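Local coordinates for protein glutamyl-tRNA(Gln) amidotransferase subunit B, mitochondrial (Saccharomyces cerevisiae, PDB 4N0H) that forms the GatB-family catalytic subunit of a mitochondrial amidotransferase assembly, in which it packs against subunit F and a third protein chain, at residues S50-A55 with R164-L169; L24-K29 with S34-T39; E122-D127 with I188-N193. One frame throughout, in Å; residues are numbered along the deposited sequence.

Contact 1 of 3, residues S50-A55 with R164-L169; sequences SYYDIA and RSNVPL
Asn166 reaches across to Asp53 with its amide nitrogen, and this small polar meeting carries most of the contact. The bond from Asn166 ND2 to Asp53 OD1 is 3.0 Å long with an N-H...O angle of 145°; the donor meets the oxygen nearly in line with its C-O bond, while the acceptor sits somewhat off the amide plane. With CG of Asn166 anti to its backbone N (chi1 -167°), the amide is carried out of the turn toward residues 52 and 53. There it also abuts the rim of Tyr52: CE2 of the tyrosine lies 3.6 Å from Asn166 ND2, and ring and amide planes stand 63° apart, so this is an edge approach and not a stack. The other end of the amide is held too, since Asn166 OD1 accepts from Gln142 and from the backbone N of Phe31.

Two tight turns present these groups. Tyr52 to Ala55 form a type I turn and Arg164 to Val167 a type II turn, with Asn166 at the positive-phi position two residues before strand 168-174 of the large mixed sheet. Leading into the first turn, Ser50 OG accepts from Asp53 N over 3.1 Å, an ST motif, and Ser50 N in return donates to Asp53 OD2. That same carboxylate oxygen receives Lys29 and Ser34, so the buried charge is probably well compensated.

Beside this packed corner the touching residues are still buried, but Ser165 and Asp53 are no longer in direct side-chain contact. Ser165 directs its CB toward the other turn, yet a water fills the interval between them and donates to Asp53 O over 2.9 Å; its spacing from Ser165 OG is too short to be trusted as a bond.

Contact 2 of 3, residues L24-K29 with S34-T39; sequences LNTKNK and STNSAT
Asn36 ND2 is gripped by two backbone carbonyls, Leu24 O and Thr26 O, each 2.9 Å away. The first lies within the amide plane of Asn36 and the second 32° out of it, a pair of acceptors that uses both N-H groups and fixes the rotation of the amide. CG stands anti to the backbone N (chi1 177°), which sends the amide across the 24-29 segment beside Thr26. Thr26 OG1 donates to Asn28 O over 2.6 Å.

Lys29 runs extended past Ser34 OG, which is itself hydrogen-bonded to Asp53; Lys29 CD lies 3.4 Å from that hydroxyl, while the ammonium group goes on to Asp53 and the carbonyl of Ser165. Two waters link the segments further: one donates to both Thr26 O and Asn36 O, and another lies between Asn28 OD1 and Thr35 OG1. Asn28 ND2 donates to Gln33 OE1, and Thr35 OG1 also bonds Gln124 of subunit F.

Between the backbones, Asn36 N donates to Lys27 O over 3.0 Å and Lys29 N to Ser34 O over 2.9 Å. These bonds flank Asn28 and Thr35, the signature of a single antiparallel bridge at a non-hydrogen-bonded pair, by which the loop after strand 14-23 doubles back on itself.

Contact 3 of 3, residues E122-D127 with I188-N193; sequences ELDDID and IKKYQN
Asp124 and Lys190 bring their segments closest, yet their CA atoms remain 8.3 Å apart, so the backbones do not touch and the side chains must span the distance. Asp124 closes the short helix 121-124; the chain leaves it at Asp125, which takes positive phi (54°) and turns the following residues off in a new direction. Lys190 belongs to the interior of the long helix 181-197, with regular helical bonds on the residues around it.

One salt bridge joins the segments. Lys190 NZ lies 3.0 Å from Asp124 OD2, which it meets on the syn side and only 17° out of the carboxylate plane. The lysine chain leaves the helix with CG anti to the backbone N and then bends at its third torsion (chi3 -60°), a kink that lays the CE-NZ end across the carboxylate at about a right angle to the aspartate side chain. Consequently CE also comes close to the second oxygen, 3.1 Å from Asp124 OD1.

Neither charged end depends on this partner alone. Asp124 OD2 also accepts from the backbone N of Ser120, and Lys190 NZ donates to Asn118 O, two backbone bonds that fix the position of the ion pair, whose residues are partly exposed. Lys190 packs on Ile117 and Leu119 of strand 102-120, while Asp124 and Ile126 rest on Ala186, tying the strand's end and its short helix to helix 181-197.

In the fold
Contacts 1 and 2 share one neighbourhood, with centres 10 Å apart. Residues of the loop between strand 14-23 and helix 65-78 enter both, and contact 1 brings that loop to the turn leading into strand 168-174. Asp53 of contact 1 and Lys29 of contact 2 pair with each other, and Ser34 and the carbonyl of Ser165 add further bonds. Contact 1 is wholly buried and rests on a side-chain bond, whereas contact 2 is partly buried and owes its order chiefly to backbone carbonyls. Contact 3 lies at the surface, about 34 Å from contact 1 between centres and across the chain's centre, where helix-borne side chains form an ion pair that touches neither of the others.

Contact 1 of 3, residues S50-A55 with R164-L169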
ATOM      1  N   SER B  50      12.678  15.125  -0.700  1.00 30.28           N
ATOM      2  CA  SER B  50      11.518  15.152  -1.584  1.00 25.24           C
ATOM      3  C   SER B  50      10.219  15.055  -0.795  1.00 24.67           C
ATOM      4  O   SER B  50      10.234  14.876   0.425  1.00 25.80           O
ATOM      5  CB  SER B  50      11.598  13.978  -2.556  1.00 23.93           C
ATOM      6  OG  SER B  50      11.690  12.762  -1.825  1.00 26.83           O
ATOM      7  N   TYR B  51       9.094  15.173  -1.498  1.00 22.27           N
ATOM      8  CA  TYR B  51       7.795  14.916  -0.897  1.00 22.18           C
ATOM      9  C   TYR B  51       7.783  13.521  -0.280  1.00 25.45           C
ATOM     10  O   TYR B  51       7.259  13.321   0.818  1.00 22.18           O
ATOM     11  CB  TYR B  51       6.673  15.037  -1.936  1.00 20.45           C
ATOM     12  CG  TYR B  51       6.551  16.401  -2.587  1.00 28.34           C
ATOM     13  CD1 TYR B  51       6.823  17.570  -1.878  1.00 29.50           C
ATOM     14  CD2 TYR B  51       6.161  16.518  -3.914  1.00 27.79           C
ATOM     15  CE1 TYR B  51       6.705  18.818  -2.480  1.00 29.57           C
ATOM     16  CE2 TYR B  51       6.044  17.749  -4.524  1.00 30.70           C
ATOM     17  CZ  TYR B  51       6.315  18.895  -3.809  1.00 33.84           C
ATOM     18  OH  TYR B  51       6.189  20.113  -4.437  1.00 36.42           O
ATOM     19  N   TYR B  52       8.370  12.556  -0.985  1.00 22.59           N
ATOM     20  CA  TYR B  52       8.426  11.183  -0.483  1.00 26.12           C
ATOM     21  C   TYR B  52       9.276  11.052   0.780  1.00 24.43           C
ATOM     22  O   TYR B  52       8.909  10.323   1.699  1.00 21.94           O
ATOM     23  CB  TYR B  52       8.947  10.212  -1.549  1.00 24.32           C
ATOM     24  CG  TYR B  52       9.223   8.830  -0.995  1.00 24.21           C
ATOM     25  CD1 TYR B  52       8.197   7.908  -0.832  1.00 20.08           C
ATOM     26  CD2 TYR B  52      10.508   8.459  -0.616  1.00 24.63           C
ATOM     27  CE1 TYR B  52       8.445   6.647  -0.306  1.00 19.58           C
ATOM     28  CE2 TYR B  52      10.765   7.209  -0.088  1.00 25.21           C
ATOM     29  CZ  TYR B  52       9.734   6.306   0.057  1.00 25.23           C
ATOM     30  OH  TYR B  52      10.003   5.061   0.577  1.00 29.00           O
ATOM     31  N   ASP B  53      10.414  11.743   0.816  1.00 23.98           N
ATOM     32  CA  ASP B  53      11.314  11.664   1.971  1.00 20.49           C
ATOM     33  C   ASP B  53      10.615  12.132   3.253  1.00 23.84           C
ATOM     34  O   ASP B  53      10.914  11.655   4.346  1.00 20.37           O
ATOM     35  CB  ASP B  53      12.582  12.493   1.743  1.00 21.70           C
ATOM     36  CG  ASP B  53      13.473  11.925   0.651  1.00 26.95           C
ATOM     37  OD1 ASP B  53      13.336  10.729   0.311  1.00 27.25           O
ATOM     38  OD2 ASP B  53      14.319  12.683   0.130  1.00 24.74           O
ATOM     39  N   ILE B  54       9.683  13.068   3.108  1.00 22.38           N
ATOM     40  CA  ILE B  54       8.946  13.603   4.250  1.00 21.05           C
ATOM     41  C   ILE B  54       7.677  12.766   4.491  1.00 25.01           C
ATOM     42  O   ILE B  54       6.888  13.039   5.405  1.00 23.74           O
ATOM     43  CB  ILE B  54       8.638  15.111   4.043  1.00 26.01           C
ATOM     44  CG1 ILE B  54       9.907  15.849   3.610  1.00 24.21           C
ATOM     45  CG2 ILE B  54       8.082  15.764   5.311  1.00 27.41           C
ATOM     46  CD1 ILE B  54      11.017  15.788   4.638  1.00 27.43           C
ATOM     47  N   ALA B  55       7.508  11.731   3.670  1.00 26.86           N
ATOM     48  CA  ALA B  55       6.360  10.822   3.756  1.00 26.46           C
ATOM     49  C   ALA B  55       5.013  11.546   3.677  1.00 22.58           C
ATOM     50  O   ALA B  55       4.072  11.209   4.393  1.00 24.11           O
ATOM     51  CB  ALA B  55       6.440   9.955   5.013  1.00 26.86           C
ATOM     52  N   ARG B 164      19.249  12.427   5.650  1.00 24.86           N
ATOM     53  CA  ARG B 164      19.835  11.095   5.539  1.00 27.14           C
ATOM     54  C   ARG B 164      18.770  10.006   5.383  1.00 29.50           C
ATOM     55  O   ARG B 164      19.082   8.868   5.047  1.00 32.19           O
ATOM     56  CB  ARG B 164      20.725  10.797   6.748  1.00 30.02           C
ATOM     57  CG  ARG B 164      21.631   9.586   6.571  1.00 34.22           C
ATOM     58  CD  ARG B 164      22.330   9.216   7.871  1.00 39.47           C
ATOM     59  NE  ARG B 164      21.413   8.597   8.828  1.00 39.27           N
ATOM     60  CZ  ARG B 164      21.739   8.303  10.083  1.00 41.86           C
ATOM     61  NH1 ARG B 164      20.850   7.737  10.888  1.00 44.86           N
ATOM     62  NH2 ARG B 164      22.959   8.577  10.534  1.00 36.81           N
ATOM     63  N   SER B 165      17.512  10.355   5.629  1.00 27.74           N
ATOM     64  CA  SER B 165      16.434   9.390   5.466  1.00 29.43           C
ATOM     65  C   SER B 165      16.343   9.005   3.999  1.00 27.30           C
ATOM     66  O   SER B 165      16.432   9.869   3.129  1.00 27.64           O
ATOM     67  CB  SER B 165      15.106   9.973   5.941  1.00 29.03           C
ATOM     68  OG  SER B 165      14.111   8.965   5.997  1.00 30.59           O
ATOM     69  N   ASN B 166      16.207   7.704   3.741  1.00 26.51           N
ATOM     70  CA  ASN B 166      16.049   7.169   2.388  1.00 21.59           C
ATOM     71  C   ASN B 166      17.365   7.084   1.593  1.00 23.98           C
ATOM     72  O   ASN B 166      17.366   6.778   0.402  1.00 26.66           O
ATOM     73  CB  ASN B 166      14.959   7.942   1.628  1.00 24.21           C
ATOM     74  CG  ASN B 166      14.531   7.255   0.357  1.00 26.68           C
ATOM     75  OD1 ASN B 166      14.490   6.028   0.283  1.00 28.67           O
ATOM     76  ND2 ASN B 166      14.213   8.045  -0.655  1.00 24.58           N
ATOM     77  N   VAL B 167      18.486   7.343   2.262  1.00 21.68           N
ATOM     78  CA  VAL B 167      19.807   7.086   1.684  1.00 24.94           C
ATOM     79  C   VAL B 167      19.985   5.567   1.534  1.00 25.87           C
ATOM     80  O   VAL B 167      19.589   4.813   2.420  1.00 24.47           O
ATOM     81  CB  VAL B 167      20.922   7.689   2.574  1.00 25.71           C
ATOM     82  CG1 VAL B 167      22.302   7.092   2.258  1.00 25.35           C
ATOM     83  CG2 VAL B 167      20.936   9.218   2.448  1.00 22.94           C
ATOM     84  N   PRO B 168      20.563   5.109   0.408  1.00 23.40           N
ATOM     85  CA  PRO B 168      20.687   3.659   0.215  1.00 23.68           C
ATOM     86  C   PRO B 168      21.776   3.037   1.083  1.00 24.06           C
ATOM     87  O   PRO B 168      22.861   3.599   1.219  1.00 24.77           O
ATOM     88  CB  PRO B 168      21.078   3.519  -1.266  1.00 24.26           C
ATOM     89  CG  PRO B 168      20.983   4.891  -1.858  1.00 28.01           C
ATOM     90  CD  PRO B 168      21.103   5.865  -0.733  1.00 26.70           C
ATOM     91  N   LEU B 169      21.468   1.882   1.665  1.00 27.99           N
ATOM     92  CA  LEU B 169      22.432   1.098   2.421  1.00 29.19           C
ATOM     93  C   LEU B 169      22.505  -0.303   1.834  1.00 29.91           C
ATOM     94  O   LEU B 169      21.531  -0.796   1.260  1.00 25.67           O
ATOM     95  CB  LEU B 169      22.003   0.974   3.888  1.00 31.85           C
ATOM     96  CG  LEU B 169      21.767   2.242   4.710  1.00 33.00           C
ATOM     97  CD1 LEU B 169      21.199   1.899   6.083  1.00 36.95           C
ATOM     98  CD2 LEU B 169      23.065   2.986   4.850  1.00 27.73           C
TER
HETATM   99  O   HOH W   1      12.493   9.187   4.203  1.00 38.70           O

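Contact 2 of 3, residues L24-K29 with S34-T39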
ATOM      1  N   LEU B  24      25.714   3.628   0.444  1.00 27.83           N
ATOM      2  CA  LEU B  24      26.106   3.681  -0.960  1.00 30.28           C
ATOM      3  C   LEU B  24      26.277   5.125  -1.415  1.00 33.59           C
ATOM      4  O   LEU B  24      25.528   6.008  -0.999  1.00 40.77           O
ATOM      5  CB  LEU B  24      25.073   2.970  -1.837  1.00 25.92           C
ATOM      6  CG  LEU B  24      24.868   1.477  -1.568  1.00 23.47           C
ATOM      7  CD1 LEU B  24      23.993   0.857  -2.645  1.00 22.94           C
ATOM      8  CD2 LEU B  24      26.204   0.751  -1.471  1.00 25.24           C
ATOM      9  N   ASN B  25      27.267   5.372  -2.265  1.00 32.99           N
ATOM     10  CA  ASN B  25      27.440   6.709  -2.817  1.00 34.20           C
ATOM     11  C   ASN B  25      26.838   6.848  -4.214  1.00 29.47           C
ATOM     12  O   ASN B  25      27.491   7.304  -5.151  1.00 33.93           O
ATOM     13  CB  ASN B  25      28.906   7.169  -2.774  1.00 38.70           C
ATOM     14  CG  ASN B  25      29.863   6.142  -3.339  1.00 46.85           C
ATOM     15  OD1 ASN B  25      30.998   6.014  -2.873  1.00 54.84           O
ATOM     16  ND2 ASN B  25      29.416   5.400  -4.345  1.00 43.76           N
ATOM     17  N   THR B  26      25.585   6.432  -4.343  1.00 27.36           N
ATOM     18  CA  THR B  26      24.803   6.746  -5.525  1.00 30.42           C
ATOM     19  C   THR B  26      24.569   8.249  -5.517  1.00 29.83           C
ATOM     20  O   THR B  26      24.612   8.883  -4.459  1.00 28.60           O
ATOM     21  CB  THR B  26      23.444   6.029  -5.496  1.00 27.97           C
ATOM     22  OG1 THR B  26      22.769   6.355  -4.278  1.00 28.66           O
ATOM     23  CG2 THR B  26      23.637   4.519  -5.568  1.00 29.46           C
ATOM     24  N   LYS B  27      24.327   8.824  -6.689  1.00 32.33           N
ATOM     25  CA  LYS B  27      24.081  10.257  -6.778  1.00 36.65           C
ATOM     26  C   LYS B  27      22.829  10.655  -5.995  1.00 28.97           C
ATOM     27  O   LYS B  27      22.821  11.658  -5.278  1.00 30.04           O
ATOM     28  CB  LYS B  27      23.950  10.692  -8.237  1.00 43.63           C
ATOM     29  CG  LYS B  27      23.787  12.192  -8.420  1.00 49.55           C
ATOM     30  CD  LYS B  27      23.747  12.554  -9.894  1.00 57.38           C
ATOM     31  CE  LYS B  27      22.684  11.751 -10.628  1.00 61.51           C
ATOM     32  NZ  LYS B  27      22.693  12.018 -12.095  1.00 66.30           N
ATOM     33  N   ASN B  28      21.779   9.856  -6.130  1.00 23.58           N
ATOM     34  CA  ASN B  28      20.511  10.144  -5.474  1.00 22.80           C
ATOM     35  C   ASN B  28      20.107   9.031  -4.516  1.00 21.60           C
ATOM     36  O   ASN B  28      20.816   8.037  -4.393  1.00 22.49           O
ATOM     37  CB  ASN B  28      19.429  10.416  -6.522  1.00 24.52           C
ATOM     38  CG  ASN B  28      19.767  11.618  -7.389  1.00 29.43           C
ATOM     39  OD1 ASN B  28      20.383  12.580  -6.919  1.00 28.15           O
ATOM     40  ND2 ASN B  28      19.384  11.564  -8.659  1.00 27.78           N
ATOM     41  N   LYS B  29      18.980   9.209  -3.833  1.00 20.33           N
ATOM     42  CA  LYS B  29      18.578   8.299  -2.767  1.00 22.33           C
ATOM     43  C   LYS B  29      17.952   7.006  -3.283  1.00 21.96           C
ATOM     44  O   LYS B  29      17.869   6.792  -4.485  1.00 23.24           O
ATOM     45  CB  LYS B  29      17.628   8.995  -1.801  1.00 20.62           C
ATOM     46  CG  LYS B  29      18.262  10.152  -1.041  1.00 22.13           C
ATOM     47  CD  LYS B  29      17.313  10.614   0.057  1.00 23.10           C
ATOM     48  CE  LYS B  29      17.782  11.892   0.719  1.00 26.67           C
ATOM     49  NZ  LYS B  29      16.857  12.235   1.837  1.00 26.18           N
ATOM     50  N   SER B  34      15.811  12.409  -4.871  1.00 25.60           N
ATOM     51  CA  SER B  34      16.426  13.490  -4.111  1.00 24.35           C
ATOM     52  C   SER B  34      17.910  13.204  -3.893  1.00 26.13           C
ATOM     53  O   SER B  34      18.356  12.054  -3.969  1.00 22.57           O
ATOM     54  CB  SER B  34      15.707  13.686  -2.771  1.00 28.58           C
ATOM     55  OG  SER B  34      15.497  12.437  -2.127  1.00 34.32           O
ATOM     56  N   THR B  35      18.674  14.253  -3.617  1.00 24.37           N
ATOM     57  CA  THR B  35      20.122  14.150  -3.559  1.00 26.03           C
ATOM     58  C   THR B  35      20.627  13.316  -2.384  1.00 26.25           C
ATOM     59  O   THR B  35      20.186  13.486  -1.248  1.00 27.90           O
ATOM     60  CB  THR B  35      20.765  15.554  -3.505  1.00 29.65           C
ATOM     61  OG1 THR B  35      20.391  16.287  -4.679  1.00 31.71           O
ATOM     62  CG2 THR B  35      22.288  15.460  -3.420  1.00 27.26           C
ATOM     63  N   ASN B  36      21.549  12.408  -2.681  1.00 24.50           N
ATOM     64  CA  ASN B  36      22.277  11.673  -1.658  1.00 26.79           C
ATOM     65  C   ASN B  36      23.560  12.441  -1.360  1.00 24.53           C
ATOM     66  O   ASN B  36      24.551  12.300  -2.066  1.00 25.69           O
ATOM     67  CB  ASN B  36      22.586  10.257  -2.155  1.00 28.31           C
ATOM     68  CG  ASN B  36      23.414   9.448  -1.171  1.00 33.57           C
ATOM     69  OD1 ASN B  36      23.560   9.817  -0.006  1.00 32.98           O
ATOM     70  ND2 ASN B  36      23.959   8.328  -1.641  1.00 28.38           N
ATOM     71  N   SER B  37      23.533  13.258  -0.309  1.00 28.18           N
ATOM     72  CA  SER B  37      24.615  14.205  -0.053  1.00 30.08           C
ATOM     73  C   SER B  37      25.839  13.595   0.626  1.00 35.83           C
ATOM     74  O   SER B  37      25.721  12.792   1.551  1.00 37.68           O
ATOM     75  CB  SER B  37      24.110  15.390   0.769  1.00 31.87           C
ATOM     76  OG  SER B  37      25.146  16.333   0.982  1.00 32.23           O
ATOM     77  N   ALA B  38      27.015  14.005   0.164  1.00 40.36           N
ATOM     78  CA  ALA B  38      28.273  13.547   0.740  1.00 42.79           C
ATOM     79  C   ALA B  38      28.745  14.485   1.851  1.00 45.97           C
ATOM     80  O   ALA B  38      29.731  14.207   2.534  1.00 50.60           O
ATOM     81  CB  ALA B  38      29.342  13.431  -0.350  1.00 41.24           C
ATOM     82  N   THR B  39      28.036  15.597   2.029  1.00 44.40           N
ATOM     83  CA  THR B  39      28.434  16.616   2.997  1.00 41.85           C
ATOM     84  C   THR B  39      27.362  16.859   4.056  1.00 40.72           C
ATOM     85  O   THR B  39      27.012  18.003   4.340  1.00 37.35           O
ATOM     86  CB  THR B  39      28.732  17.953   2.295  1.00 43.92           C
ATOM     87  OG1 THR B  39      27.574  18.377   1.567  1.00 41.41           O
ATOM     88  CG2 THR B  39      29.902  17.803   1.330  1.00 45.11           C
TER
HETATM   89  O   HOH W   2      26.333  10.643  -3.122  1.00 38.41           O
HETATM   90  O   HOH W   3      21.704  14.979  -6.992  1.00 32.43           O

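Contact 3 of 3, residues E122-D127 with I188-N193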
ATOM      1  N   GLU B 122      49.999 -14.048   4.472  1.00 72.84           N
ATOM      2  CA  GLU B 122      50.885 -13.327   3.568  1.00 76.75           C
ATOM      3  C   GLU B 122      50.461 -11.877   3.329  1.00 71.73           C
ATOM      4  O   GLU B 122      51.303 -10.982   3.255  1.00 68.04           O
ATOM      5  CB  GLU B 122      50.968 -14.076   2.236  1.00 80.82           C
ATOM      6  CG  GLU B 122      51.736 -13.355   1.148  1.00 87.91           C
ATOM      7  CD  GLU B 122      51.657 -14.076  -0.182  1.00 95.62           C
ATOM      8  OE1 GLU B 122      51.893 -13.431  -1.226  1.00 98.76           O
ATOM      9  OE2 GLU B 122      51.356 -15.289  -0.182  1.00 98.09           O
ATOM     10  N   LEU B 123      49.156 -11.649   3.219  1.00 71.31           N
ATOM     11  CA  LEU B 123      48.643 -10.332   2.850  1.00 69.53           C
ATOM     12  C   LEU B 123      47.893  -9.618   3.972  1.00 69.19           C
ATOM     13  O   LEU B 123      47.779  -8.392   3.962  1.00 68.41           O
ATOM     14  CB  LEU B 123      47.727 -10.445   1.628  1.00 68.40           C
ATOM     15  CG  LEU B 123      48.358 -10.913   0.317  1.00 71.02           C
ATOM     16  CD1 LEU B 123      47.280 -11.160  -0.729  1.00 70.17           C
ATOM     17  CD2 LEU B 123      49.378  -9.898  -0.183  1.00 71.01           C
ATOM     18  N   ASP B 124      47.385 -10.377   4.936  1.00 69.25           N
ATOM     19  CA  ASP B 124      46.434  -9.822   5.896  1.00 67.75           C
ATOM     20  C   ASP B 124      46.881  -9.858   7.357  1.00 70.57           C
ATOM     21  O   ASP B 124      46.093  -9.542   8.249  1.00 72.01           O
ATOM     22  CB  ASP B 124      45.081 -10.520   5.748  1.00 63.90           C
ATOM     23  CG  ASP B 124      44.475 -10.320   4.375  1.00 64.89           C
ATOM     24  OD1 ASP B 124      44.253  -9.150   3.995  1.00 66.53           O
ATOM     25  OD2 ASP B 124      44.238 -11.325   3.670  1.00 62.99           O
ATOM     26  N   ASP B 125      48.135 -10.233   7.595  1.00 73.01           N
ATOM     27  CA  ASP B 125      48.669 -10.331   8.953  1.00 78.36           C
ATOM     28  C   ASP B 125      47.795 -11.226   9.831  1.00 79.39           C
ATOM     29  O   ASP B 125      47.408 -10.850  10.937  1.00 80.35           O
ATOM     30  CB  ASP B 125      48.820  -8.942   9.586  1.00 78.04           C
ATOM     31  N   ILE B 126      47.480 -12.406   9.308  1.00 78.81           N
ATOM     32  CA  ILE B 126      46.657 -13.388  10.003  1.00 76.32           C
ATOM     33  C   ILE B 126      47.558 -14.539  10.450  1.00 75.10           C
ATOM     34  O   ILE B 126      48.539 -14.838   9.783  1.00 73.22           O
ATOM     35  CB  ILE B 126      45.538 -13.903   9.064  1.00 73.20           C
ATOM     36  CG1 ILE B 126      44.556 -12.776   8.753  1.00 73.03           C
ATOM     37  CG2 ILE B 126      44.784 -15.068   9.676  1.00 72.76           C
ATOM     38  CD1 ILE B 126      43.818 -12.276   9.972  1.00 71.69           C
ATOM     39  N   ASP B 127      47.249 -15.163  11.583  1.00 76.55           N
ATOM     40  CA  ASP B 127      48.033 -16.306  12.053  1.00 79.67           C
ATOM     41  C   ASP B 127      47.906 -17.499  11.113  1.00 77.69           C
ATOM     42  O   ASP B 127      48.864 -18.245  10.908  1.00 79.61           O
ATOM     43  CB  ASP B 127      47.615 -16.712  13.467  1.00 82.44           C
ATOM     44  CG  ASP B 127      48.136 -15.761  14.522  1.00 83.55           C
ATOM     45  OD1 ASP B 127      49.185 -15.127  14.280  1.00 85.89           O
ATOM     46  OD2 ASP B 127      47.501 -15.649  15.591  1.00 82.85           O
ATOM     47  N   ILE B 188      37.453  -6.326   8.203  1.00 45.47           N
ATOM     48  CA  ILE B 188      36.933  -4.966   8.134  1.00 43.96           C
ATOM     49  C   ILE B 188      37.821  -4.106   7.243  1.00 41.72           C
ATOM     50  O   ILE B 188      37.334  -3.327   6.428  1.00 39.42           O
ATOM     51  CB  ILE B 188      36.843  -4.340   9.537  1.00 45.95           C
ATOM     52  CG1 ILE B 188      35.821  -5.099  10.387  1.00 44.97           C
ATOM     53  CG2 ILE B 188      36.478  -2.868   9.450  1.00 44.83           C
ATOM     54  CD1 ILE B 188      35.736  -4.613  11.814  1.00 49.70           C
ATOM     55  N   LYS B 189      39.130  -4.280   7.391  1.00 43.17           N
ATOM     56  CA  LYS B 189      40.108  -3.550   6.594  1.00 43.15           C
ATOM     57  C   LYS B 189      39.963  -3.857   5.105  1.00 42.69           C
ATOM     58  O   LYS B 189      39.945  -2.946   4.279  1.00 39.98           O
ATOM     59  CB  LYS B 189      41.525  -3.898   7.057  1.00 48.88           C
ATOM     60  CG  LYS B 189      42.607  -2.990   6.505  1.00 54.17           C
ATOM     61  CD  LYS B 189      43.982  -3.625   6.678  1.00 64.69           C
ATOM     62  CE  LYS B 189      45.081  -2.576   6.722  1.00 70.50           C
ATOM     63  NZ  LYS B 189      45.036  -1.791   7.990  1.00 73.40           N
ATOM     64  N   LYS B 190      39.859  -5.139   4.767  1.00 46.19           N
ATOM     65  CA  LYS B 190      39.740  -5.541   3.368  1.00 44.90           C
ATOM     66  C   LYS B 190      38.371  -5.182   2.793  1.00 40.97           C
ATOM     67  O   LYS B 190      38.260  -4.797   1.628  1.00 43.16           O
ATOM     68  CB  LYS B 190      40.010  -7.040   3.190  1.00 47.98           C
ATOM     69  CG  LYS B 190      40.019  -7.479   1.732  1.00 53.78           C
ATOM     70  CD  LYS B 190      40.391  -8.946   1.566  1.00 60.69           C
ATOM     71  CE  LYS B 190      41.775  -9.231   2.115  1.00 66.62           C
ATOM     72  NZ  LYS B 190      42.378 -10.464   1.530  1.00 69.34           N
ATOM     73  N   TYR B 191      37.329  -5.313   3.606  1.00 37.53           N
ATOM     74  CA  TYR B 191      35.990  -4.958   3.150  1.00 38.35           C
ATOM     75  C   TYR B 191      35.906  -3.467   2.825  1.00 39.03           C
ATOM     76  O   TYR B 191      35.291  -3.078   1.831  1.00 36.57           O
ATOM     77  CB  TYR B 191      34.928  -5.344   4.178  1.00 35.92           C
ATOM     78  CG  TYR B 191      33.518  -5.170   3.662  1.00 36.83           C
ATOM     79  CD1 TYR B 191      33.081  -5.870   2.542  1.00 35.13           C
ATOM     80  CD2 TYR B 191      32.625  -4.307   4.286  1.00 36.14           C
ATOM     81  CE1 TYR B 191      31.800  -5.719   2.057  1.00 37.02           C
ATOM     82  CE2 TYR B 191      31.333  -4.150   3.808  1.00 38.81           C
ATOM     83  CZ  TYR B 191      30.929  -4.859   2.691  1.00 36.92           C
ATOM     84  OH  TYR B 191      29.654  -4.716   2.201  1.00 40.05           O
ATOM     85  N   GLN B 192      36.533  -2.645   3.665  1.00 39.22           N
ATOM     86  CA  GLN B 192      36.627  -1.208   3.423  1.00 36.32           C
ATOM     87  C   GLN B 192      37.299  -0.928   2.085  1.00 37.84           C
ATOM     88  O   GLN B 192      36.783  -0.162   1.271  1.00 39.29           O
ATOM     89  CB  GLN B 192      37.421  -0.518   4.534  1.00 37.83           C
ATOM     90  CG  GLN B 192      36.631  -0.198   5.781  1.00 41.96           C
ATOM     91  CD  GLN B 192      37.439   0.616   6.773  1.00 50.00           C
ATOM     92  OE1 GLN B 192      38.376   0.110   7.389  1.00 56.55           O
ATOM     93  NE2 GLN B 192      37.088   1.889   6.922  1.00 47.80           N
ATOM     94  N   ASN B 193      38.458  -1.543   1.870  1.00 36.99           N
ATOM     95  CA  ASN B 193      39.170  -1.401   0.606  1.00 38.78           C
ATOM     96  C   ASN B 193      38.346  -1.834  -0.603  1.00 37.94           C
ATOM     97  O   ASN B 193      38.351  -1.167  -1.637  1.00 38.33           O
ATOM     98  CB  ASN B 193      40.483  -2.179   0.643  1.00 47.86           C
ATOM     99  CG  ASN B 193      41.647  -1.312   1.039  1.00 60.55           C
ATOM    100  OD1 ASN B 193      41.852  -1.027   2.221  1.00 63.03           O
ATOM    101  ND2 ASN B 193      42.419  -0.878   0.050  1.00 66.62           N
TER